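Local coordinates for transcriptional regulator (AraC-type DNA-binding domain-containing proteins) (Chromobacterium violaceum, PDB 3OIO), which probably binds specific DNA sequences and regulates transcription through this AraC-type helix-turn-helix domain, one part of a longer protein, at residues Q6-E11 / V33-R38; S14-N19 / K54-L59; R60-R65 / R95-I100; Q66-T71 / R103-Q108. One frame throughout, in Å; residues are numbered along the deposited sequence.

In the fold
The four contacts are spread along the domain from one end to the other. Interactions 1 and 2 both use helix 7-17, and interactions 2, 3 and 4 share the long helix 52-70. Interaction 2 lies about 5 Å from the chain's centre and is partly buried, with an aromatic and selenium core. Interactions 1 and 3 are surface contacts. The first is largely aliphatic, with its charges paired inside one helix. The third is built round an aromatic ring. Interaction 4 is partly buried and the most polar, with an arginine on helix-end carbonyls. It touches interaction 3, whereas interaction 1 lies on the opposite side of the centre from both.

Interaction 1: Q6-E11 / V33-R38; sequences QPKLTE and VGVSRR
K8 and V35 meet through their carbon chains. K8 was modelled in two conformers, and one is described. In it K8 CG lies 3.5 Å from V35 CG1. The two side chains run alongside each other, pointing opposite ways, and K8 CD also lies beside that methyl. Next to them, E11 passes along V33. CG of E11 stands anti to its own nitrogen (chi1 -175°) and the chain stays extended beyond it. This lays the carboxylate against the valine, with E11 OE2 3.8 Å from V33 CB. E11 CG adds a contact of 3.9 Å to V33 CG1.

The K8 chain bends at chi2 and chi4, and its ammonium turns back to its own helix. There, in this conformer, K8 NZ forms a salt bridge with E11 OE1 at 2.6 Å.

Further out, Q6 is the N-cap of helix 7-17. V33 ends helix 26-33, and G34 leaves it with positive phi. S36 is the N-cap of helix 37-47, with its OG bonded to Q39 N. G34-S36 is thus the turn of the first helix-turn-helix motif, as in other AraC-type domains. Elsewhere on helix 7-17, L9 packs on F44 and Y47. V35 meets the aliphatic part of K8, and V33 lies against the E11 carboxylate, whose charge the described K8 conformer probably offsets.

Interaction 2: S14-N19 / K54-L59; sequences SLMEAN and KYYLEL
M16 and Y56 bring the two backbones closest, with M16 CA 6.8 Å from Y56 CA. E17 CA and L59 CA follow at 7.3 Å. Here the last turn of helix 7-17 rests on helix 52-70, the long helix that links the two helix-turn-helix halves of an AraC-type domain.

M16, a selenomethionine, carries most of the packing. Its CG is anti to the carbonyl carbon (chi1 -64°), which sends the chain out over one face of the Y56 ring. M16 CG sits 3.9 Å from the centroid of that ring, 14° off the normal, in a CH-pi contact. M16 SE lies over the same ring at 4.6 Å from its centroid, a Met-aromatic contact. The bend at chi3 then brings CE over the inner end of the ring, near CD2. M16 SE also meets the Y55 ring obliquely. L59, in one of its two conformers, places CD1 against M16 CB. I29 of helix 26-33 packs on both M16 and Y56.

The edge of the Y56 ring is polar. Y56 OH donates to N19 O at 2.6 Å, in the carbonyl plane and on a lone pair, and is also bonded to L24 N. N19 folds back on its own helix end: its ND2 donates to L15 O at 2.9 Å, nearly straight at 168°. A18 N reaches L15 O from the opposite face of that carbonyl. On the outer side, one water joins the segments, 2.7 Å from E17 OE2 and 2.8 Å from Y55 OH.

Interaction 3: R60-R65 / R95-I100; sequences RLNRAR and RNHFNI
F98 pushes its ring against L61, N62 and R65, and it has more surface buried here than any other residue. L61 comes next, then H97. The F98 ring meets helix 52-70 with its outer edge. F98 CE2 is 3.6 Å from L61 O, which lies near the ring plane, and 4.0 Å from L61 CB. N62 OD1 approaches the same edge, 3.6 Å from F98 CZ, with the amide turned 80° from the ring plane. The amide's stronger tie is elsewhere, since N62 ND2 is bonded to E58 O.

One face of F98 takes R65. The R65 chain is extended from CG to NE and crosses the ring, so that R65 CD sits 4.1 Å from its centroid and 26° off the normal, a CH-pi contact. The guanidinium plane is inclined 34° to the ring. R65 NE then faces E105 OE1 in a long, weak ion pair. H97 CD2 lies over the centre of the other face, so the ring is held between two side chains.

The contact places helix 87-98, the second helix of the second helix-turn-helix motif in an AraC-type domain, against the long linking helix 52-70. N99 follows with positive phi as the chain leaves helix 87-98.

L61 is buried. Its CG is anti to the carbonyl carbon, and its CD1 reaches 3.7 Å from H97 CB. The H97 ring is met obliquely by that methyl. L61 also packs on F84, T93 and Y94, while the Y94 ring meets F98 at a slant.

Interaction 4: Q66-T71 / R103-Q108; sequences QLLQQT and REERAQ. With SO4 (sulfate ion), chain C.
The contact joins the last helix of the second helix-turn-helix half to the end of helix 52-70, where R106 binds the late carbonyls of L67 and L68. Helix segments 66-70 and 103-107 approach to 8.4 Å between axes, at an angle of 47°. R106 NE donates to L68 O at 2.9 Å, nearly straight at 168° and in the guanidinium plane. R106 NH2 adds a weak bond of 3.1 Å to L67 O. The chain reaches them by bending at chi2 and chi3, and R106 NH1 is bonded to K73 O. R106 has two conformers, and these bonds describe one of them. L67 O also accepts from T71 OG1 at 2.8 Å, with the donor above the carbonyl plane. L68 CD2 lies over one face of the guanidinium.

Beside the arginine, L68 CB packs on E105 CG at 4.1 Å. A water joins Q69 to E105, 3.1 Å from Q69 NE2 and 2.7 Å from E105 O; it also donates to E105 OE2. E105 OE1 is held by Y94 OH.

R103 NH2 donates to sulfate O4 at 3.0 Å. The sulfate, probably from the crystallisation liquor, is also bonded to I75 N at the start of helix 75-81. An anion held by an arginine and a helix N-terminus is consistent with a DNA backbone phosphate site of a helix-turn-helix motif.

Interaction 1: Q6-E11 / V33-R38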
# COMPACT_ATOMS: atom_id res chain seq x y z
N GLN A 6 -9.11 -13.49 -11.48
CA GLN A 6 -9.32 -13.92 -10.09
C GLN A 6 -10.12 -12.89 -9.39
O GLN A 6 -9.53 -12.05 -8.66
CB GLN A 6 -8.01 -14.08 -9.35
CG GLN A 6 -7.31 -15.28 -9.78
CD GLN A 6 -8.20 -16.50 -9.70
OE1 GLN A 6 -8.89 -16.73 -8.68
NE2 GLN A 6 -8.21 -17.29 -10.77
N PRO A 7 -11.44 -12.93 -9.59
CA PRO A 7 -12.27 -11.88 -9.05
C PRO A 7 -12.16 -11.73 -7.55
O PRO A 7 -12.31 -10.62 -7.06
CB PRO A 7 -13.70 -12.31 -9.45
CG PRO A 7 -13.58 -13.81 -9.70
CD PRO A 7 -12.24 -13.87 -10.39
N LYS A 8 -11.91 -12.81 -6.80
CA LYS A 8 -11.81 -12.63 -5.37
C LYS A 8 -10.60 -11.80 -4.99
O LYS A 8 -10.65 -10.99 -4.06
CB LYS A 8 -11.75 -13.95 -4.62
CG LYS A 8 -12.60 -13.87 -3.41
CD LYS A 8 -13.99 -14.33 -3.82
CE LYS A 8 -15.04 -13.84 -2.86
NZ LYS A 8 -15.71 -12.58 -3.31
N LEU A 9 -9.50 -12.02 -5.70
CA LEU A 9 -8.29 -11.27 -5.43
C LEU A 9 -8.47 -9.80 -5.84
O LEU A 9 -8.12 -8.89 -5.08
CB LEU A 9 -7.11 -11.88 -6.17
CG LEU A 9 -5.77 -11.18 -5.95
CD1 LEU A 9 -5.38 -11.06 -4.49
CD2 LEU A 9 -4.72 -11.94 -6.71
N THR A 10 -9.01 -9.54 -7.03
CA THR A 10 -9.25 -8.15 -7.43
C THR A 10 -10.26 -7.45 -6.50
O THR A 10 -10.12 -6.26 -6.21
CB THR A 10 -9.66 -8.02 -8.91
OG1 THR A 10 -10.89 -8.68 -9.07
CG2 THR A 10 -8.67 -8.72 -9.81
N GLU A 11 -11.24 -8.21 -5.96
CA GLU A 11 -12.18 -7.63 -5.00
C GLU A 11 -11.44 -7.20 -3.73
O GLU A 11 -11.64 -6.09 -3.22
CB GLU A 11 -13.27 -8.63 -4.65
CG GLU A 11 -14.34 -8.06 -3.76
CD GLU A 11 -15.43 -9.07 -3.40
OE1 GLU A 11 -15.58 -10.12 -4.06
OE2 GLU A 11 -16.15 -8.80 -2.43
N VAL A 33 -14.77 -9.97 1.76
CA VAL A 33 -14.81 -10.64 0.44
C VAL A 33 -15.41 -12.04 0.47
O VAL A 33 -15.80 -12.56 -0.59
CB VAL A 33 -13.49 -10.60 -0.36
CG1 VAL A 33 -12.87 -9.19 -0.35
CG2 VAL A 33 -12.50 -11.58 0.15
N GLY A 34 -15.56 -12.63 1.65
CA GLY A 34 -16.24 -13.91 1.73
C GLY A 34 -15.35 -15.09 1.42
O GLY A 34 -15.78 -16.05 0.77
N VAL A 35 -14.10 -15.03 1.89
CA VAL A 35 -13.23 -16.21 1.84
C VAL A 35 -12.58 -16.39 3.20
O VAL A 35 -12.59 -15.44 4.00
CB VAL A 35 -12.14 -16.11 0.72
CG1 VAL A 35 -12.79 -16.01 -0.67
CG2 VAL A 35 -11.15 -14.91 0.96
N SER A 36 -12.01 -17.56 3.48
CA SER A 36 -11.26 -17.70 4.73
C SER A 36 -9.96 -16.93 4.68
O SER A 36 -9.48 -16.57 3.59
CB SER A 36 -10.93 -19.17 5.01
OG SER A 36 -9.95 -19.61 4.06
N ARG A 37 -9.37 -16.69 5.85
CA ARG A 37 -8.08 -16.04 5.87
C ARG A 37 -7.04 -16.84 5.04
O ARG A 37 -6.26 -16.27 4.25
CB ARG A 37 -7.61 -15.80 7.32
CG ARG A 37 -6.25 -15.18 7.31
CD ARG A 37 -5.84 -14.74 8.69
NE ARG A 37 -4.40 -14.79 8.80
CZ ARG A 37 -3.76 -14.49 9.92
NH1 ARG A 37 -4.43 -14.02 10.95
NH2 ARG A 37 -2.44 -14.57 9.96
N ARG A 38 -7.01 -18.16 5.24
CA ARG A 38 -6.09 -19.02 4.50
C ARG A 38 -6.29 -18.87 2.99
O ARG A 38 -5.32 -18.80 2.23
CB ARG A 38 -6.28 -20.46 4.95
CG ARG A 38 -5.36 -21.43 4.26
CD ARG A 38 -5.58 -22.72 4.99
NE ARG A 38 -4.91 -23.86 4.44
CZ ARG A 38 -5.14 -25.10 4.87
NH1 ARG A 38 -6.04 -25.32 5.86
NH2 ARG A 38 -4.48 -26.11 4.33

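Interaction 2: S14-N19 / K54-L59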
# COMPACT_ATOMS: atom_id res chain seq x y z
N SER A 14 -9.44 -4.09 -4.39
CA SER A 14 -10.31 -2.91 -4.44
C SER A 14 -10.74 -2.46 -3.05
O SER A 14 -10.78 -1.26 -2.76
CB SER A 14 -11.54 -3.20 -5.32
OG SER A 14 -11.13 -3.26 -6.67
N LEU A 15 -11.03 -3.43 -2.18
CA LEU A 15 -11.41 -3.09 -0.82
C LEU A 15 -10.23 -2.44 -0.10
O LEU A 15 -10.40 -1.42 0.60
CB LEU A 15 -11.84 -4.36 -0.10
CG LEU A 15 -12.27 -4.19 1.34
CD1 LEU A 15 -13.49 -3.23 1.46
CD2 LEU A 15 -12.60 -5.59 1.89
N MSE A 16 -9.03 -2.99 -0.29
CA MSE A 16 -7.84 -2.38 0.35
C MSE A 16 -7.64 -0.94 -0.14
O MSE A 16 -7.32 -0.06 0.66
CB MSE A 16 -6.58 -3.21 0.08
CG MSE A 16 -6.66 -4.61 0.71
SE MSE A 16 -5.26 -5.68 -0.07
CE MSE A 16 -4.55 -6.64 1.32
N GLU A 17 -7.84 -0.71 -1.43
CA GLU A 17 -7.68 0.62 -2.02
C GLU A 17 -8.65 1.66 -1.46
O GLU A 17 -8.34 2.86 -1.50
CB GLU A 17 -7.82 0.55 -3.56
CG GLU A 17 -6.65 -0.15 -4.18
CD GLU A 17 -6.78 -0.37 -5.68
OE1 GLU A 17 -7.88 -0.17 -6.25
OE2 GLU A 17 -5.76 -0.78 -6.29
N ALA A 18 -9.79 1.21 -0.92
CA ALA A 18 -10.75 2.09 -0.29
C ALA A 18 -10.46 2.36 1.19
O ALA A 18 -11.19 3.12 1.82
CB ALA A 18 -12.19 1.53 -0.43
N ASN A 19 -9.37 1.79 1.71
CA ASN A 19 -9.07 1.84 3.15
C ASN A 19 -7.56 1.98 3.35
O ASN A 19 -6.86 1.03 3.74
CB ASN A 19 -9.60 0.57 3.83
CG ASN A 19 -11.11 0.54 3.87
OD1 ASN A 19 -11.73 1.14 4.75
ND2 ASN A 19 -11.72 -0.14 2.88
N LYS A 54 1.73 -7.52 3.19
CA LYS A 54 2.83 -6.89 2.44
C LYS A 54 2.35 -6.18 1.20
O LYS A 54 2.84 -5.06 0.89
CB LYS A 54 3.94 -7.89 2.15
CG LYS A 54 4.66 -8.26 3.46
CD LYS A 54 5.75 -9.31 3.26
CE LYS A 54 6.38 -9.68 4.61
NZ LYS A 54 7.54 -10.63 4.50
N TYR A 55 1.34 -6.74 0.52
CA TYR A 55 0.76 -6.02 -0.60
C TYR A 55 0.08 -4.73 -0.08
O TYR A 55 0.15 -3.67 -0.71
CB TYR A 55 -0.26 -6.92 -1.37
CG TYR A 55 -0.77 -6.22 -2.58
CD1 TYR A 55 -0.11 -6.33 -3.81
CD2 TYR A 55 -1.89 -5.38 -2.49
CE1 TYR A 55 -0.58 -5.62 -4.93
CE2 TYR A 55 -2.36 -4.67 -3.58
CZ TYR A 55 -1.72 -4.80 -4.81
OH TYR A 55 -2.18 -4.09 -5.90
N TYR A 56 -0.58 -4.82 1.07
CA TYR A 56 -1.24 -3.63 1.63
C TYR A 56 -0.22 -2.51 1.92
O TYR A 56 -0.47 -1.32 1.67
CB TYR A 56 -1.97 -4.02 2.94
CG TYR A 56 -3.32 -3.35 3.14
CD1 TYR A 56 -3.60 -2.07 2.60
CD2 TYR A 56 -4.31 -3.98 3.91
CE1 TYR A 56 -4.86 -1.47 2.78
CE2 TYR A 56 -5.57 -3.39 4.11
CZ TYR A 56 -5.83 -2.14 3.57
OH TYR A 56 -7.06 -1.58 3.81
N LEU A 57 0.94 -2.91 2.42
CA LEU A 57 2.03 -1.95 2.64
C LEU A 57 2.45 -1.34 1.27
O LEU A 57 2.64 -0.12 1.18
CB LEU A 57 3.22 -2.63 3.29
CG LEU A 57 4.45 -1.71 3.50
CD1 LEU A 57 4.11 -0.50 4.43
CD2 LEU A 57 5.67 -2.54 4.05
N GLU A 58 2.59 -2.18 0.24
CA GLU A 58 2.93 -1.62 -1.09
C GLU A 58 1.90 -0.58 -1.55
O GLU A 58 2.26 0.45 -2.11
CB GLU A 58 2.97 -2.71 -2.16
CG GLU A 58 4.02 -3.77 -1.97
CD GLU A 58 3.96 -4.78 -3.12
OE1 GLU A 58 3.95 -4.36 -4.30
OE2 GLU A 58 3.90 -5.99 -2.85
N LEU A 59 0.63 -0.88 -1.32
CA LEU A 59 -0.45 0.01 -1.72
C LEU A 59 -0.35 1.34 -0.96
O LEU A 59 -0.42 2.42 -1.57
CB LEU A 59 -1.75 -0.72 -1.41
CG LEU A 59 -3.09 -0.17 -1.80
CD1 LEU A 59 -4.15 -1.27 -1.61
CD2 LEU A 59 -3.34 1.02 -0.89
O HOH W 1 -3.50 -1.75 -5.15

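Interaction 3: R60-R65 / R95-I100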
# COMPACT_ATOMS: atom_id res chain seq x y z
N ARG A 60 -0.15 1.26 0.36
CA ARG A 60 -0.02 2.47 1.19
C ARG A 60 1.22 3.28 0.79
O ARG A 60 1.15 4.52 0.75
CB ARG A 60 0.02 2.08 2.68
CG ARG A 60 -1.37 1.56 3.17
CD ARG A 60 -1.33 0.73 4.50
NE ARG A 60 -0.40 1.41 5.39
CZ ARG A 60 0.52 0.84 6.15
NH1 ARG A 60 1.40 1.63 6.80
NH2 ARG A 60 0.55 -0.51 6.26
N LEU A 61 2.32 2.59 0.46
CA LEU A 61 3.54 3.28 -0.01
C LEU A 61 3.32 3.97 -1.36
O LEU A 61 3.85 5.08 -1.59
CB LEU A 61 4.71 2.29 -0.13
CG LEU A 61 5.26 1.92 1.26
CD1 LEU A 61 6.23 0.72 1.09
CD2 LEU A 61 5.96 3.10 2.05
N ASN A 62 2.55 3.34 -2.27
CA ASN A 62 2.22 3.99 -3.51
C ASN A 62 1.30 5.19 -3.32
O ASN A 62 1.45 6.19 -4.05
CB ASN A 62 1.66 2.98 -4.53
CG ASN A 62 2.78 2.29 -5.29
OD1 ASN A 62 3.32 2.84 -6.28
ND2 ASN A 62 3.17 1.10 -4.83
N ARG A 63 0.35 5.12 -2.38
CA ARG A 63 -0.44 6.32 -2.09
C ARG A 63 0.51 7.43 -1.57
O ARG A 63 0.37 8.62 -1.92
CB ARG A 63 -1.59 6.03 -1.10
CG ARG A 63 -2.36 7.29 -0.65
CD ARG A 63 -2.97 8.16 -1.77
NE ARG A 63 -3.77 7.48 -2.79
CZ ARG A 63 -5.09 7.25 -2.70
NH1 ARG A 63 -5.74 6.65 -3.71
NH2 ARG A 63 -5.76 7.61 -1.61
N ALA A 64 1.46 7.04 -0.73
CA ALA A 64 2.42 8.04 -0.19
C ALA A 64 3.20 8.69 -1.34
O ALA A 64 3.45 9.91 -1.36
CB ALA A 64 3.36 7.36 0.80
N ARG A 65 3.61 7.87 -2.30
CA ARG A 65 4.32 8.41 -3.46
C ARG A 65 3.46 9.44 -4.20
O ARG A 65 3.97 10.52 -4.59
CB ARG A 65 4.74 7.25 -4.39
CG ARG A 65 5.44 7.71 -5.68
CD ARG A 65 6.05 6.54 -6.42
NE ARG A 65 6.70 7.00 -7.64
CZ ARG A 65 6.09 7.08 -8.84
NH1 ARG A 65 4.81 6.73 -8.97
NH2 ARG A 65 6.75 7.54 -9.91
N ARG A 95 12.07 4.00 1.46
CA ARG A 95 13.37 3.87 0.80
C ARG A 95 13.67 2.40 0.41
O ARG A 95 14.22 2.13 -0.65
CB ARG A 95 14.48 4.42 1.70
CG ARG A 95 15.87 4.31 1.07
CD ARG A 95 16.96 4.71 2.06
NE ARG A 95 18.26 4.55 1.43
CZ ARG A 95 19.42 4.58 2.09
NH1 ARG A 95 19.43 4.74 3.41
NH2 ARG A 95 20.56 4.43 1.43
N ASN A 96 13.32 1.47 1.28
CA ASN A 96 13.54 0.06 0.94
C ASN A 96 12.71 -0.34 -0.31
O ASN A 96 13.16 -1.12 -1.17
CB ASN A 96 13.15 -0.83 2.12
CG ASN A 96 13.31 -2.31 1.80
OD1 ASN A 96 14.38 -2.75 1.42
ND2 ASN A 96 12.23 -3.07 1.91
N HIS A 97 11.50 0.20 -0.40
CA HIS A 97 10.60 -0.21 -1.46
C HIS A 97 10.93 0.46 -2.81
O HIS A 97 10.94 -0.23 -3.85
CB HIS A 97 9.15 0.13 -1.08
CG HIS A 97 8.17 -0.36 -2.09
ND1 HIS A 97 7.81 -1.69 -2.18
CD2 HIS A 97 7.55 0.28 -3.11
CE1 HIS A 97 6.96 -1.83 -3.19
NE2 HIS A 97 6.80 -0.65 -3.77
N PHE A 98 11.20 1.77 -2.78
CA PHE A 98 11.36 2.56 -4.00
C PHE A 98 12.80 2.90 -4.33
O PHE A 98 13.08 3.44 -5.42
CB PHE A 98 10.57 3.87 -3.87
CG PHE A 98 9.09 3.70 -4.02
CD1 PHE A 98 8.54 3.26 -5.24
CD2 PHE A 98 8.23 3.99 -2.95
CE1 PHE A 98 7.13 3.08 -5.38
CE2 PHE A 98 6.84 3.85 -3.09
CZ PHE A 98 6.28 3.41 -4.30
N ASN A 99 13.70 2.57 -3.41
CA ASN A 99 15.13 2.86 -3.56
C ASN A 99 15.44 4.34 -3.73
O ASN A 99 16.43 4.70 -4.36
CB ASN A 99 15.72 2.06 -4.71
CG ASN A 99 15.64 0.59 -4.47
OD1 ASN A 99 15.14 -0.16 -5.31
ND2 ASN A 99 16.08 0.16 -3.31
N ILE A 100 14.58 5.18 -3.15
CA ILE A 100 14.85 6.59 -2.89
C ILE A 100 14.06 6.97 -1.67
O ILE A 100 13.06 6.32 -1.34
CB ILE A 100 14.49 7.53 -4.06
CG1 ILE A 100 13.02 7.47 -4.41
CG2 ILE A 100 15.36 7.26 -5.30
CD1 ILE A 100 12.61 8.67 -5.40

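Interaction 4: Q66-T71 / R103-Q108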
# COMPACT_ATOMS: atom_id res chain seq x y z
N GLN A 66 2.18 9.11 -4.41
CA GLN A 66 1.25 10.06 -5.01
C GLN A 66 1.18 11.37 -4.24
O GLN A 66 1.20 12.45 -4.85
CB GLN A 66 -0.15 9.42 -5.22
CG GLN A 66 -0.17 8.22 -6.20
CD GLN A 66 -1.51 7.47 -6.26
OE1 GLN A 66 -2.06 7.06 -5.24
NE2 GLN A 66 -2.00 7.24 -7.45
N LEU A 67 1.13 11.30 -2.91
CA LEU A 67 1.08 12.50 -2.05
C LEU A 67 2.40 13.31 -2.07
O LEU A 67 2.39 14.54 -2.01
CB LEU A 67 0.70 12.13 -0.61
CG LEU A 67 -0.71 11.54 -0.44
CD1 LEU A 67 -0.87 11.02 0.99
CD2 LEU A 67 -1.82 12.55 -0.76
N LEU A 68 3.52 12.60 -2.19
CA LEU A 68 4.82 13.24 -2.29
C LEU A 68 4.95 14.00 -3.58
O LEU A 68 5.64 15.03 -3.64
CB LEU A 68 5.93 12.21 -2.20
CG LEU A 68 6.10 11.68 -0.75
CD1 LEU A 68 6.84 10.36 -0.79
CD2 LEU A 68 6.85 12.71 0.15
N GLN A 69 4.30 13.49 -4.62
CA GLN A 69 4.37 14.15 -5.91
C GLN A 69 3.36 15.29 -6.06
O GLN A 69 3.56 16.15 -6.92
CB GLN A 69 4.24 13.13 -7.05
CG GLN A 69 5.41 12.18 -7.08
CD GLN A 69 5.30 11.16 -8.16
OE1 GLN A 69 4.21 10.74 -8.55
NE2 GLN A 69 6.43 10.71 -8.63
N GLN A 70 2.35 15.35 -5.18
CA GLN A 70 1.27 16.36 -5.31
C GLN A 70 0.84 17.22 -4.14
O GLN A 70 -0.16 17.95 -4.25
CB GLN A 70 0.02 15.67 -5.83
CG GLN A 70 0.33 14.75 -6.97
CD GLN A 70 -0.86 14.02 -7.46
OE1 GLN A 70 -2.01 14.45 -7.25
NE2 GLN A 70 -0.63 12.91 -8.15
N THR A 71 1.56 17.27 -3.05
CA THR A 71 1.10 18.08 -1.94
C THR A 71 2.31 18.75 -1.33
O THR A 71 3.43 18.39 -1.63
CB THR A 71 0.40 17.19 -0.85
OG1 THR A 71 1.38 16.39 -0.19
CG2 THR A 71 -0.66 16.24 -1.46
N ARG A 103 11.94 12.30 0.75
CA ARG A 103 12.43 13.64 0.43
C ARG A 103 12.97 13.69 -1.00
O ARG A 103 12.73 14.68 -1.73
CB ARG A 103 13.47 14.10 1.49
CG ARG A 103 14.02 15.49 1.35
CD ARG A 103 14.80 15.86 2.66
NE ARG A 103 13.92 16.43 3.71
CZ ARG A 103 13.37 15.75 4.72
NH1 ARG A 103 13.59 14.45 4.89
NH2 ARG A 103 12.59 16.39 5.59
N GLU A 104 13.64 12.62 -1.43
CA GLU A 104 14.18 12.58 -2.81
C GLU A 104 13.02 12.48 -3.79
O GLU A 104 13.05 13.12 -4.86
CB GLU A 104 15.14 11.39 -2.97
CG GLU A 104 16.51 11.65 -2.33
CD GLU A 104 17.42 10.42 -2.15
OE1 GLU A 104 16.97 9.25 -2.07
OE2 GLU A 104 18.63 10.67 -2.00
N GLU A 105 12.00 11.69 -3.45
CA GLU A 105 10.82 11.56 -4.34
C GLU A 105 10.18 12.94 -4.54
O GLU A 105 9.89 13.36 -5.67
CB GLU A 105 9.77 10.62 -3.72
CG GLU A 105 8.61 10.30 -4.69
CD GLU A 105 9.01 9.23 -5.69
OE1 GLU A 105 9.16 8.07 -5.29
OE2 GLU A 105 9.17 9.56 -6.88
N ARG A 106 9.98 13.67 -3.45
CA ARG A 106 9.39 15.01 -3.60
C ARG A 106 10.30 15.95 -4.39
O ARG A 106 9.82 16.71 -5.25
CB ARG A 106 9.01 15.62 -2.26
CG ARG A 106 8.77 17.10 -2.44
CD ARG A 106 7.72 17.65 -1.54
NE ARG A 106 6.48 16.89 -1.55
CZ ARG A 106 5.63 16.91 -0.53
NH1 ARG A 106 5.91 17.65 0.53
NH2 ARG A 106 4.51 16.21 -0.58
N ALA A 107 11.62 15.87 -4.16
CA ALA A 107 12.55 16.75 -4.91
C ALA A 107 12.47 16.48 -6.40
O ALA A 107 12.65 17.39 -7.20
CB ALA A 107 14.00 16.57 -4.42
N GLN A 108 12.20 15.21 -6.75
CA GLN A 108 12.16 14.82 -8.15
C GLN A 108 10.77 14.88 -8.82
O GLN A 108 10.65 14.48 -10.00
CB GLN A 108 12.76 13.41 -8.28
CG GLN A 108 14.25 13.38 -7.92
CD GLN A 108 14.79 11.95 -7.87
OE1 GLN A 108 14.25 11.06 -8.53
NE2 GLN A 108 15.86 11.73 -7.07
S SO4 C . 9.57 18.13 5.61
O1 SO4 C . 10.03 17.04 6.51
O2 SO4 C . 8.49 17.65 4.72
O3 SO4 C . 8.96 19.24 6.36
O4 SO4 C . 10.75 18.58 4.85
O HOH W 2 9.22 11.97 -7.92